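Local coordinates for protein superoxide dismutase [Mn], mitochondrial (Saccharomyces cerevisiae, PDB 3RN4) that probably converts superoxide radicals into hydrogen peroxide and molecular oxygen in mitochondria, as a manganese enzyme here studied with iron in place of manganese, at residues G109-A114 against R208-G213; E94-E99 against N199-K204; Y25-I30 against Y183-N188. One frame throughout, in Å; residues are numbered along the deposited sequence.

Interaction 1. Residues G109-A114 against R208-G213; sequences GALAKA and RRFDAG
Phe210 lays one face of its ring on the backbone of Leu111: the CA of Leu111 sits 4.1 Å from the ring centroid and only 14° off the ring normal, a CH-pi contact displaced toward the rim at CG and CD2. The ring reaches across because its CG stands anti to the backbone N (chi1 -178°), which carries it straight from helix 203-212 to the first turns of helix 109-119. Within the two segments the ring's neighbours are aliphatic; outside them Lys146 makes a cation-pi contact with it. Leu111 CD1 meets Phe210 CD1 at 3.8 Å, while the methyls of Ala110 and Ala114, one turn apart on the same helix, approach obliquely, the former 3.8 Å from Phe210 CE2 and the latter close to CZ. The two helix segments cross nearly at right angles, 97°, with their axes 8.5 Å apart, and the one Phe210 ring makes most of the direct contact. Leu154 and Leu172, from the strands 153-160 and 169-176, pack against the same side chains and tie both helices to the sheet of the C-terminal domain. One water accepts from Leu111 N (3.0 Å) and donates to Asp211 OD1 (2.9 Å). The contact is therefore mainly apolar, its direct touches mostly between carbons, and the water joins a backbone N-H near the start of the helix to a carboxylate, whose negative charge may suit that end of the helix.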
ATOM      1  N   GLY A 109      20.994 -19.080  24.991  1.00 15.87           N
ATOM      2  CA  GLY A 109      20.186 -20.235  24.633  1.00 14.86           C
ATOM      3  C   GLY A 109      20.017 -20.443  23.136  1.00 13.80           C
ATOM      4  O   GLY A 109      20.948 -20.219  22.346  1.00 14.07           O
ATOM      5  N   ALA A 110      18.821 -20.879  22.760  1.00 13.35           N
ATOM      6  CA  ALA A 110      18.568 -21.362  21.406  1.00 12.93           C
ATOM      7  C   ALA A 110      18.582 -20.175  20.441  1.00 13.30           C
ATOM      8  O   ALA A 110      19.001 -20.294  19.269  1.00 13.48           O
ATOM      9  CB  ALA A 110      17.234 -22.132  21.374  1.00 13.27           C
ATOM     10  N   LEU A 111      18.152 -19.011  20.931  1.00 12.23           N
ATOM     11  CA  LEU A 111      18.233 -17.796  20.107  1.00 11.99           C
ATOM     12  C   LEU A 111      19.681 -17.462  19.769  1.00 12.45           C
ATOM     13  O   LEU A 111      20.009 -17.189  18.615  1.00 11.78           O
ATOM     14  CB  LEU A 111      17.552 -16.607  20.801  1.00 11.60           C
ATOM     15  CG  LEU A 111      17.765 -15.247  20.103  1.00 10.84           C
ATOM     16  CD1 LEU A 111      17.204 -15.294  18.676  1.00 10.83           C
ATOM     17  CD2 LEU A 111      17.098 -14.105  20.873  1.00 10.83           C
ATOM     18  N   ALA A 112      20.571 -17.487  20.762  1.00 12.42           N
ATOM     19  CA  ALA A 112      21.969 -17.217  20.489  1.00 13.06           C
ATOM     20  C   ALA A 112      22.543 -18.197  19.449  1.00 13.80           C
ATOM     21  O   ALA A 112      23.317 -17.804  18.564  1.00 14.53           O
ATOM     22  CB  ALA A 112      22.778 -17.250  21.770  1.00 13.32           C
ATOM     23  N   LYS A 113      22.160 -19.465  19.551  1.00 14.40           N
ATOM     24  CA  LYS A 113      22.659 -20.461  18.601  1.00 15.06           C
ATOM     25  C   LYS A 113      22.153 -20.164  17.188  1.00 14.39           C
ATOM     26  O   LYS A 113      22.921 -20.235  16.227  1.00 15.01           O
ATOM     27  CB  LYS A 113      22.222 -21.878  19.003  1.00 15.32           C
ATOM     28  CG  LYS A 113      22.909 -22.385  20.275  1.00 19.51           C
ATOM     29  CD  LYS A 113      22.411 -23.787  20.649  1.00 24.70           C
ATOM     30  CE  LYS A 113      23.051 -24.285  21.950  1.00 26.93           C
ATOM     31  NZ  LYS A 113      22.821 -23.350  23.092  1.00 28.83           N
ATOM     32  N   ALA A 114      20.863 -19.875  17.068  1.00 13.64           N
ATOM     33  CA  ALA A 114      20.277 -19.558  15.763  1.00 12.96           C
ATOM     34  C   ALA A 114      20.921 -18.327  15.152  1.00 13.46           C
ATOM     35  O   ALA A 114      21.170 -18.287  13.935  1.00 13.00           O
ATOM     36  CB  ALA A 114      18.746 -19.400  15.864  1.00 12.83           C
ATOM     37  N   ARG A 208      13.655 -15.213  25.591  1.00 12.29           N
ATOM     38  CA  ARG A 208      12.422 -15.756  26.101  1.00 12.06           C
ATOM     39  C   ARG A 208      11.317 -15.788  25.043  1.00 12.33           C
ATOM     40  O   ARG A 208      10.569 -16.737  24.960  1.00 12.20           O
ATOM     41  CB  ARG A 208      11.960 -14.951  27.343  1.00 13.44           C
ATOM     42  CG  ARG A 208      10.780 -15.554  28.086  1.00 17.31           C
ATOM     43  CD  ARG A 208      10.103 -14.533  29.033  1.00 21.47           C
ATOM     44  NE  ARG A 208       9.474 -13.450  28.280  1.00 23.55           N
ATOM     45  CZ  ARG A 208       8.288 -13.545  27.696  1.00 25.24           C
ATOM     46  NH1 ARG A 208       7.588 -14.668  27.794  1.00 27.44           N
ATOM     47  NH2 ARG A 208       7.801 -12.521  27.006  1.00 26.90           N
ATOM     48  N   ARG A 209      11.201 -14.730  24.240  1.00 11.74           N
ATOM     49  CA  ARG A 209      10.223 -14.716  23.172  1.00 11.36           C
ATOM     50  C   ARG A 209      10.488 -15.794  22.110  1.00 11.13           C
ATOM     51  O   ARG A 209       9.550 -16.417  21.587  1.00 11.85           O
ATOM     52  CB  ARG A 209      10.234 -13.338  22.516  1.00 11.26           C
ATOM     53  CG  ARG A 209       9.656 -12.267  23.429  1.00 12.23           C
ATOM     54  CD  ARG A 209       9.765 -10.930  22.727  1.00 11.44           C
ATOM     55  NE  ARG A 209       9.231  -9.809  23.518  1.00 12.22           N
ATOM     56  CZ  ARG A 209       9.468  -8.540  23.194  1.00 14.94           C
ATOM     57  NH1 ARG A 209      10.229  -8.273  22.136  1.00 11.90           N
ATOM     58  NH2 ARG A 209       8.968  -7.537  23.922  1.00 16.75           N
ATOM     59  N   PHE A 210      11.759 -16.031  21.839  1.00 11.25           N
ATOM     60  CA  PHE A 210      12.167 -17.044  20.858  1.00 11.85           C
ATOM     61  C   PHE A 210      11.726 -18.419  21.342  1.00 12.81           C
ATOM     62  O   PHE A 210      11.183 -19.211  20.569  1.00 13.18           O
ATOM     63  CB  PHE A 210      13.670 -16.996  20.621  1.00 10.85           C
ATOM     64  CG  PHE A 210      14.149 -17.991  19.593  1.00 12.60           C
ATOM     65  CD1 PHE A 210      14.214 -17.647  18.254  1.00 11.85           C
ATOM     66  CD2 PHE A 210      14.532 -19.267  19.981  1.00 13.43           C
ATOM     67  CE1 PHE A 210      14.660 -18.576  17.298  1.00 10.68           C
ATOM     68  CE2 PHE A 210      14.978 -20.199  19.028  1.00 15.21           C
ATOM     69  CZ  PHE A 210      15.029 -19.849  17.700  1.00 13.81           C
ATOM     70  N   ASP A 211      11.934 -18.681  22.625  1.00 13.60           N
ATOM     71  CA  ASP A 211      11.538 -19.970  23.250  1.00 15.79           C
ATOM     72  C   ASP A 211      10.020 -20.146  23.314  1.00 16.84           C
ATOM     73  O   ASP A 211       9.495 -21.222  23.043  1.00 17.96           O
ATOM     74  CB  ASP A 211      12.059 -20.049  24.689  1.00 14.97           C
ATOM     75  CG  ASP A 211      13.566 -20.308  24.789  1.00 19.19           C
ATOM     76  OD1 ASP A 211      14.186 -20.741  23.804  1.00 23.36           O
ATOM     77  OD2 ASP A 211      14.128 -20.083  25.889  1.00 24.45           O
ATOM     78  N   ALA A 212       9.318 -19.098  23.717  1.00 18.50           N
ATOM     79  CA  ALA A 212       7.881 -19.179  23.926  1.00 19.57           C
ATOM     80  C   ALA A 212       7.141 -19.326  22.600  1.00 20.84           C
ATOM     81  O   ALA A 212       6.072 -19.924  22.539  1.00 21.39           O
ATOM     82  CB  ALA A 212       7.401 -17.956  24.674  1.00 20.47           C
ATOM     83  N   GLY A 213       7.737 -18.794  21.541  1.00 20.45           N
ATOM     84  CA  GLY A 213       7.156 -18.838  20.210  1.00 21.73           C
ATOM     85  C   GLY A 213       5.776 -18.212  20.151  1.00 22.13           C
ATOM     86  O   GLY A 213       4.887 -18.776  19.506  1.00 23.90           O
TER
HETATM   87  O   HOH W   1      16.244 -18.737  23.261  1.00 17.47           O

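Interaction 2. Residues E94-E99 against N199-K204; sequences ENLAPE and NVVNWK
Asn202 points its CB toward 94-99 and, with CG anti to the backbone N (chi1 -174°), lays its amide beside the methyl of Ala97: the two CB atoms are 4.0 Å apart, and ND2 is about equally close to that methyl. At the other end of the amide, OD1 caps the N-terminus of helix 203-212 by accepting from Glu205 N. Leu96 and Val201 form a single beta bridge between two otherwise irregular segments, and both side chains start out away from the other segment. Leu96 nevertheless bends back through its CD2 branch, which comes to 4.2 Å from Val200 CG2 and 3.6 Å from Val200 O. Val200 for its part sets CB against Ala97 O at 3.3 Å. Two backbone bonds hold this pairing. Asn202 N gives one to Asn95 O (2.8 Å), and Ala97 N gives one to Val200 O (2.9 Å). The same two oxygens also receive CA-H contacts, from Val201 and Leu96 respectively. Beyond the bridge, Asn95 OD1 accepts from Ala174 N, linking the end of helix 66-94 to the sheet. Two N-H to O bonds thus join the backbones where the alpha-hairpin and C-terminal parts of the chain meet, with Leu96, Val200 and Val201 in apolar contact and the amide of Asn202 against Ala97.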
ATOM      1  N   GLU A  94       9.306  -3.586  26.554  1.00 13.99           N
ATOM      2  CA  GLU A  94       9.659  -4.904  27.101  1.00 15.32           C
ATOM      3  C   GLU A  94      10.946  -5.494  26.538  1.00 15.01           C
ATOM      4  O   GLU A  94      11.621  -6.287  27.220  1.00 14.38           O
ATOM      5  CB  GLU A  94       8.497  -5.874  26.948  1.00 15.81           C
ATOM      6  CG  GLU A  94       7.468  -5.740  28.048  1.00 20.85           C
ATOM      7  CD  GLU A  94       8.073  -5.985  29.441  1.00 26.01           C
ATOM      8  OE1 GLU A  94       8.957  -6.871  29.584  1.00 29.43           O
ATOM      9  OE2 GLU A  94       7.674  -5.286  30.391  1.00 27.24           O
ATOM     10  N   ASN A  95      11.329  -5.077  25.326  1.00 13.69           N
ATOM     11  CA  ASN A  95      12.689  -5.361  24.838  1.00 12.64           C
ATOM     12  C   ASN A  95      13.740  -4.248  24.989  1.00 12.54           C
ATOM     13  O   ASN A  95      14.764  -4.228  24.302  1.00 12.03           O
ATOM     14  CB  ASN A  95      12.702  -6.083  23.454  1.00 12.17           C
ATOM     15  CG  ASN A  95      12.230  -5.212  22.266  1.00 10.31           C
ATOM     16  OD1 ASN A  95      11.292  -5.590  21.577  1.00 11.22           O
ATOM     17  ND2 ASN A  95      12.908  -4.098  22.002  1.00 12.20           N
ATOM     18  N   LEU A  96      13.515  -3.345  25.955  1.00 12.31           N
ATOM     19  CA  LEU A  96      14.527  -2.369  26.335  1.00 12.89           C
ATOM     20  C   LEU A  96      14.791  -2.511  27.830  1.00 13.24           C
ATOM     21  O   LEU A  96      13.877  -2.822  28.578  1.00 14.57           O
ATOM     22  CB  LEU A  96      14.061  -0.932  26.063  1.00 12.37           C
ATOM     23  CG  LEU A  96      13.870  -0.546  24.593  1.00 11.48           C
ATOM     24  CD1 LEU A  96      13.234   0.855  24.510  1.00 14.30           C
ATOM     25  CD2 LEU A  96      15.178  -0.558  23.860  1.00 13.96           C
ATOM     26  N   ALA A  97      16.027  -2.289  28.230  1.00 15.15           N
ATOM     27  CA  ALA A  97      16.423  -2.350  29.648  1.00 16.55           C
ATOM     28  C   ALA A  97      17.674  -1.535  29.893  1.00 17.14           C
ATOM     29  O   ALA A  97      18.558  -1.455  29.047  1.00 16.69           O
ATOM     30  CB  ALA A  97      16.671  -3.814  30.060  1.00 16.52           C
ATOM     31  N   PRO A  98      17.791  -0.934  31.091  1.00 18.72           N
ATOM     32  CA  PRO A  98      19.066  -0.307  31.387  1.00 20.12           C
ATOM     33  C   PRO A  98      20.146  -1.363  31.508  1.00 21.31           C
ATOM     34  O   PRO A  98      19.834  -2.521  31.827  1.00 21.33           O
ATOM     35  CB  PRO A  98      18.831   0.339  32.763  1.00 19.31           C
ATOM     36  CG  PRO A  98      17.759  -0.407  33.351  1.00 19.01           C
ATOM     37  CD  PRO A  98      16.862  -0.876  32.219  1.00 19.22           C
ATOM     38  N   GLU A  99      21.380  -0.952  31.246  1.00 23.52           N
ATOM     39  CA  GLU A  99      22.582  -1.782  31.387  1.00 26.09           C
ATOM     40  C   GLU A  99      22.663  -2.468  32.748  1.00 27.01           C
ATOM     41  O   GLU A  99      23.132  -3.613  32.860  1.00 27.61           O
ATOM     42  CB  GLU A  99      23.833  -0.931  31.148  1.00 26.79           C
ATOM     43  CG  GLU A  99      24.401  -1.029  29.740  1.00 30.37           C
ATOM     44  CD  GLU A  99      25.035   0.256  29.242  1.00 34.42           C
ATOM     45  OE1 GLU A  99      25.839   0.194  28.290  1.00 37.77           O
ATOM     46  OE2 GLU A  99      24.721   1.333  29.780  1.00 36.82           O
ATOM     47  N   ASN A 199      22.718  -0.787  22.750  1.00 13.97           N
ATOM     48  CA  ASN A 199      23.312  -0.768  24.078  1.00 15.41           C
ATOM     49  C   ASN A 199      22.310  -1.011  25.201  1.00 15.10           C
ATOM     50  O   ASN A 199      22.698  -1.358  26.337  1.00 15.65           O
ATOM     51  CB  ASN A 199      24.066   0.543  24.299  1.00 15.03           C
ATOM     52  CG  ASN A 199      25.221   0.692  23.369  1.00 17.99           C
ATOM     53  OD1 ASN A 199      25.176   1.476  22.423  1.00 19.02           O
ATOM     54  ND2 ASN A 199      26.264  -0.092  23.601  1.00 17.07           N
ATOM     55  N   VAL A 200      21.022  -0.844  24.898  1.00 14.38           N
ATOM     56  CA  VAL A 200      19.983  -1.066  25.873  1.00 12.91           C
ATOM     57  C   VAL A 200      18.907  -2.027  25.384  1.00 12.81           C
ATOM     58  O   VAL A 200      17.807  -2.047  25.907  1.00 12.89           O
ATOM     59  CB  VAL A 200      19.322   0.256  26.321  1.00 13.85           C
ATOM     60  CG1 VAL A 200      20.292   1.050  27.193  1.00 12.92           C
ATOM     61  CG2 VAL A 200      18.885   1.081  25.084  1.00 12.41           C
ATOM     62  N   VAL A 201      19.224  -2.853  24.390  1.00 12.21           N
ATOM     63  CA  VAL A 201      18.247  -3.843  23.971  1.00 12.28           C
ATOM     64  C   VAL A 201      18.234  -5.017  24.957  1.00 12.35           C
ATOM     65  O   VAL A 201      19.290  -5.440  25.424  1.00 13.72           O
ATOM     66  CB  VAL A 201      18.507  -4.287  22.516  1.00 12.50           C
ATOM     67  CG1 VAL A 201      17.855  -5.633  22.234  1.00 12.09           C
ATOM     68  CG2 VAL A 201      17.996  -3.158  21.561  1.00 11.02           C
ATOM     69  N   ASN A 202      17.048  -5.493  25.301  1.00 11.94           N
ATOM     70  CA  ASN A 202      16.939  -6.552  26.295  1.00 13.45           C
ATOM     71  C   ASN A 202      16.905  -7.895  25.588  1.00 11.88           C
ATOM     72  O   ASN A 202      15.839  -8.389  25.259  1.00 12.43           O
ATOM     73  CB  ASN A 202      15.688  -6.404  27.136  1.00 13.54           C
ATOM     74  CG  ASN A 202      15.648  -7.424  28.258  1.00 16.54           C
ATOM     75  OD1 ASN A 202      16.444  -8.370  28.249  1.00 17.13           O
ATOM     76  ND2 ASN A 202      14.729  -7.251  29.209  1.00 17.41           N
ATOM     77  N   TRP A 203      18.076  -8.454  25.345  1.00 12.84           N
ATOM     78  CA  TRP A 203      18.172  -9.722  24.619  1.00 13.44           C
ATOM     79  C   TRP A 203      17.728 -10.921  25.461  1.00 14.64           C
ATOM     80  O   TRP A 203      17.406 -11.985  24.937  1.00 12.83           O
ATOM     81  CB  TRP A 203      19.592  -9.936  24.107  1.00 13.76           C
ATOM     82  CG  TRP A 203      20.004  -9.069  22.964  1.00 13.32           C
ATOM     83  CD1 TRP A 203      20.852  -8.004  23.000  1.00 12.31           C
ATOM     84  CD2 TRP A 203      19.644  -9.252  21.582  1.00 13.16           C
ATOM     85  NE1 TRP A 203      21.018  -7.494  21.730  1.00 15.69           N
ATOM     86  CE2 TRP A 203      20.282  -8.243  20.847  1.00 13.12           C
ATOM     87  CE3 TRP A 203      18.830 -10.172  20.907  1.00 12.39           C
ATOM     88  CZ2 TRP A 203      20.142  -8.123  19.451  1.00 13.97           C
ATOM     89  CZ3 TRP A 203      18.681 -10.050  19.530  1.00 12.72           C
ATOM     90  CH2 TRP A 203      19.336  -9.035  18.820  1.00 11.90           C
ATOM     91  N   LYS A 204      17.681 -10.746  26.773  1.00 14.74           N
ATOM     92  CA  LYS A 204      17.092 -11.774  27.607  1.00 15.88           C
ATOM     93  C   LYS A 204      15.617 -11.955  27.272  1.00 14.96           C
ATOM     94  O   LYS A 204      15.108 -13.084  27.144  1.00 13.42           O
ATOM     95  CB  LYS A 204      17.330 -11.425  29.080  1.00 17.19           C
ATOM     96  CG  LYS A 204      18.819 -11.251  29.359  1.00 22.84           C
ATOM     97  CD  LYS A 204      19.107 -10.359  30.581  1.00 29.99           C
ATOM     98  CE  LYS A 204      18.961 -11.119  31.896  1.00 33.48           C
ATOM     99  NZ  LYS A 204      17.613 -11.774  32.059  1.00 34.79           N
TER

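Interaction 3. Residues Y25-I30 against Y183-N188; sequences YISGQI and YLQYQN
Leu184 pushes its CD1 methyl against the side-chain amide of Gln29, 3.6 Å from CD, the two chains crossing at about a right angle. The aliphatic stem of Gln29 contributes too, since CG lies beside the same methyl, and the extended chain brings OE1 close to Leu184 CB. Next to it, Ile30 slides past Leu184 in the opposite direction, CG1 to CB at 3.9 Å, and its CD1 goes on to meet Gln185 CB at 3.7 Å, again crossing nearly perpendicularly. Gln185 leaves its helix with CG anti to the backbone N (chi1 177°), and the extended chain carries its amide to the turn before helix 28-62; there OE1 lies 3.0 Å from Ser27 N, and NE2 donates to Pro24 O. Ser27 is the N-cap of that long helix, its OG accepting from Ile30 N at 3.1 Å. This is the point where the first helix of the alpha-hairpin begins, packed against the short helix 183-186 that follows metal ligand His180 in the Fe/Mn superoxide dismutase fold. The short helix also meets the second subunit: Tyr183 OH bonds His38 of that subunit, and Leu184 packs on its Tyr183. Tyr186 serves the loop instead, donating from OH to Tyr25 O at 2.7 Å; the carbonyl oxygen lies at the edge of the ring, in its plane, while Gln185 CG lies over one face, near the rim. A phenylalanine in its place would probably leave Tyr25 O without this donor and the loop ahead of the N-cap less firmly held. The tyrosine also packs on helix 190-197, through Asp192, Tyr193 and Ala196.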
ATOM      1  N   TYR A  25      21.673   6.744  25.753  1.00 18.20           N
ATOM      2  CA  TYR A  25      21.291   6.187  24.447  1.00 17.32           C
ATOM      3  C   TYR A  25      19.936   6.685  23.966  1.00 16.63           C
ATOM      4  O   TYR A  25      19.764   6.971  22.775  1.00 17.33           O
ATOM      5  CB  TYR A  25      21.307   4.664  24.497  1.00 17.33           C
ATOM      6  CG  TYR A  25      22.598   4.180  25.068  1.00 18.31           C
ATOM      7  CD1 TYR A  25      23.791   4.395  24.386  1.00 18.07           C
ATOM      8  CD2 TYR A  25      22.636   3.579  26.312  1.00 18.68           C
ATOM      9  CE1 TYR A  25      24.992   3.979  24.909  1.00 20.54           C
ATOM     10  CE2 TYR A  25      23.827   3.159  26.848  1.00 19.82           C
ATOM     11  CZ  TYR A  25      24.992   3.360  26.145  1.00 20.06           C
ATOM     12  OH  TYR A  25      26.186   2.945  26.676  1.00 22.97           O
ATOM     13  N   ILE A  26      18.977   6.751  24.878  1.00 16.40           N
ATOM     14  CA  ILE A  26      17.682   7.383  24.620  1.00 15.61           C
ATOM     15  C   ILE A  26      17.381   8.282  25.793  1.00 15.96           C
ATOM     16  O   ILE A  26      17.457   7.850  26.951  1.00 17.04           O
ATOM     17  CB  ILE A  26      16.550   6.378  24.503  1.00 15.45           C
ATOM     18  CG1 ILE A  26      16.799   5.450  23.310  1.00 15.19           C
ATOM     19  CG2 ILE A  26      15.182   7.101  24.396  1.00 15.30           C
ATOM     20  CD1 ILE A  26      16.044   4.144  23.415  1.00 14.42           C
ATOM     21  N   SER A  27      17.029   9.530  25.507  1.00 15.24           N
ATOM     22  CA  SER A  27      16.847  10.498  26.587  1.00 14.10           C
ATOM     23  C   SER A  27      15.576  10.244  27.395  1.00 13.98           C
ATOM     24  O   SER A  27      14.593   9.667  26.919  1.00 13.13           O
ATOM     25  CB  SER A  27      16.879  11.936  26.036  1.00 14.42           C
ATOM     26  OG  SER A  27      15.727  12.177  25.253  1.00 14.21           O
ATOM     27  N   GLY A  28      15.599  10.678  28.655  1.00 14.12           N
ATOM     28  CA  GLY A  28      14.412  10.666  29.461  1.00 13.76           C
ATOM     29  C   GLY A  28      13.313  11.523  28.866  1.00 14.29           C
ATOM     30  O   GLY A  28      12.151  11.216  29.002  1.00 14.28           O
ATOM     31  N   GLN A  29      13.692  12.611  28.204  1.00 14.44           N
ATOM     32  CA  GLN A  29      12.697  13.483  27.586  1.00 14.41           C
ATOM     33  C   GLN A  29      11.903  12.721  26.527  1.00 13.78           C
ATOM     34  O   GLN A  29      10.675  12.810  26.450  1.00 13.60           O
ATOM     35  CB  GLN A  29      13.393  14.683  26.946  1.00 15.41           C
ATOM     36  CG  GLN A  29      12.411  15.644  26.269  1.00 18.64           C
ATOM     37  CD  GLN A  29      13.134  16.779  25.579  1.00 20.65           C
ATOM     38  OE1 GLN A  29      14.238  16.604  25.056  1.00 23.53           O
ATOM     39  NE2 GLN A  29      12.524  17.951  25.585  1.00 23.11           N
ATOM     40  N   ILE A  30      12.616  11.975  25.695  1.00 12.72           N
ATOM     41  CA  ILE A  30      11.958  11.163  24.669  1.00 11.78           C
ATOM     42  C   ILE A  30      11.059  10.093  25.317  1.00 11.77           C
ATOM     43  O   ILE A  30       9.893   9.946  24.962  1.00 11.32           O
ATOM     44  CB  ILE A  30      12.988  10.527  23.739  1.00 11.63           C
ATOM     45  CG1 ILE A  30      13.592  11.599  22.805  1.00 11.76           C
ATOM     46  CG2 ILE A  30      12.361   9.365  22.957  1.00  9.88           C
ATOM     47  CD1 ILE A  30      14.795  11.099  21.961  1.00 13.69           C
ATOM     48  N   TYR A 183      13.946  12.039  17.609  1.00  9.75           N
ATOM     49  CA  TYR A 183      14.234  13.346  17.019  1.00 10.28           C
ATOM     50  C   TYR A 183      14.737  14.387  18.036  1.00 11.06           C
ATOM     51  O   TYR A 183      15.641  15.170  17.746  1.00 11.52           O
ATOM     52  CB  TYR A 183      13.027  13.888  16.259  1.00  9.82           C
ATOM     53  CG  TYR A 183      13.492  14.758  15.139  1.00  9.88           C
ATOM     54  CD1 TYR A 183      13.833  14.208  13.910  1.00 10.02           C
ATOM     55  CD2 TYR A 183      13.654  16.116  15.333  1.00 11.11           C
ATOM     56  CE1 TYR A 183      14.293  15.021  12.865  1.00 12.07           C
ATOM     57  CE2 TYR A 183      14.115  16.928  14.315  1.00 11.84           C
ATOM     58  CZ  TYR A 183      14.423  16.379  13.097  1.00 11.54           C
ATOM     59  OH  TYR A 183      14.893  17.199  12.118  1.00 13.66           O
ATOM     60  N   LEU A 184      14.182  14.375  19.239  1.00 11.78           N
ATOM     61  CA  LEU A 184      14.594  15.385  20.223  1.00 12.30           C
ATOM     62  C   LEU A 184      16.075  15.287  20.566  1.00 12.93           C
ATOM     63  O   LEU A 184      16.726  16.297  20.879  1.00 13.63           O
ATOM     64  CB  LEU A 184      13.751  15.278  21.483  1.00 12.54           C
ATOM     65  CG  LEU A 184      12.299  15.755  21.341  1.00 13.65           C
ATOM     66  CD1 LEU A 184      11.549  15.516  22.642  1.00 16.16           C
ATOM     67  CD2 LEU A 184      12.273  17.222  21.010  1.00 15.37           C
ATOM     68  N   GLN A 185      16.623  14.075  20.482  1.00 13.08           N
ATOM     69  CA  GLN A 185      18.028  13.850  20.832  1.00 12.88           C
ATOM     70  C   GLN A 185      18.973  13.846  19.631  1.00 12.81           C
ATOM     71  O   GLN A 185      20.048  14.455  19.682  1.00 13.13           O
ATOM     72  CB  GLN A 185      18.198  12.537  21.633  1.00 13.16           C
ATOM     73  CG  GLN A 185      19.699  12.235  21.961  1.00 14.07           C
ATOM     74  CD  GLN A 185      19.897  11.017  22.872  1.00 16.94           C
ATOM     75  OE1 GLN A 185      18.956  10.515  23.437  1.00 18.74           O
ATOM     76  NE2 GLN A 185      21.138  10.550  22.997  1.00 16.80           N
ATOM     77  N   TYR A 186      18.565  13.181  18.552  1.00 12.37           N
ATOM     78  CA  TYR A 186      19.441  12.913  17.420  1.00 12.39           C
ATOM     79  C   TYR A 186      19.062  13.754  16.210  1.00 12.60           C
ATOM     80  O   TYR A 186      19.805  13.800  15.236  1.00 13.34           O
ATOM     81  CB  TYR A 186      19.341  11.436  17.029  1.00 12.37           C
ATOM     82  CG  TYR A 186      19.910  10.495  18.080  1.00 13.18           C
ATOM     83  CD1 TYR A 186      21.250  10.155  18.071  1.00 13.31           C
ATOM     84  CD2 TYR A 186      19.092   9.955  19.070  1.00 14.09           C
ATOM     85  CE1 TYR A 186      21.785   9.309  19.058  1.00 13.82           C
ATOM     86  CE2 TYR A 186      19.602   9.092  20.049  1.00 13.75           C
ATOM     87  CZ  TYR A 186      20.949   8.781  20.025  1.00 12.85           C
ATOM     88  OH  TYR A 186      21.471   7.942  20.987  1.00 14.11           O
ATOM     89  N   GLN A 187      17.896  14.385  16.269  1.00 12.38           N
ATOM     90  CA  GLN A 187      17.341  15.093  15.109  1.00 12.29           C
ATOM     91  C   GLN A 187      17.399  14.215  13.861  1.00 12.20           C
ATOM     92  O   GLN A 187      16.945  13.081  13.905  1.00 11.65           O
ATOM     93  CB  GLN A 187      18.043  16.433  14.910  1.00 12.47           C
ATOM     94  CG  GLN A 187      17.836  17.380  16.072  1.00 15.33           C
ATOM     95  CD  GLN A 187      18.807  17.118  17.183  1.00 18.88           C
ATOM     96  OE1 GLN A 187      20.020  17.039  16.957  1.00 22.64           O
ATOM     97  NE2 GLN A 187      18.287  16.969  18.408  1.00 19.61           N
ATOM     98  N   ASN A 188      17.947  14.725  12.755  1.00 12.07           N
ATOM     99  CA  ASN A 188      17.979  13.972  11.502  1.00 12.40           C
ATOM    100  C   ASN A 188      18.911  12.760  11.517  1.00 11.87           C
ATOM    101  O   ASN A 188      18.842  11.918  10.624  1.00 10.47           O
ATOM    102  CB  ASN A 188      18.424  14.880  10.355  1.00 12.44           C
ATOM    103  CG  ASN A 188      19.800  15.452  10.595  1.00 13.61           C
ATOM    104  OD1 ASN A 188      19.998  16.271  11.511  1.00 14.25           O
ATOM    105  ND2 ASN A 188      20.784  14.977   9.818  1.00 14.69           N
TER

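Overall arrangement
Interactions 1 and 2 share helix 203-212 and touch directly: Arg209 NH1 lies 2.9 Å from Asn95 OD1, a probable hydrogen bond, and the centres of the two contacts are about 15 Å apart. Interaction 2 meets interaction 3 through Tyr25, whose OH is 3.2 Å from Glu99 OE1, again probably bonded, and whose ring packs on Asn199 and Val200. Interactions 1 and 3 stay about 14 Å apart at their nearest atoms. The iron, held by His34, His89, Asp176 and His180, lies about 8 Å from the Ile30 side chain and about 10 Å from that of Leu96, which places interactions 3 and 2 in its outer surroundings, whereas interaction 1 lies away from the metal site.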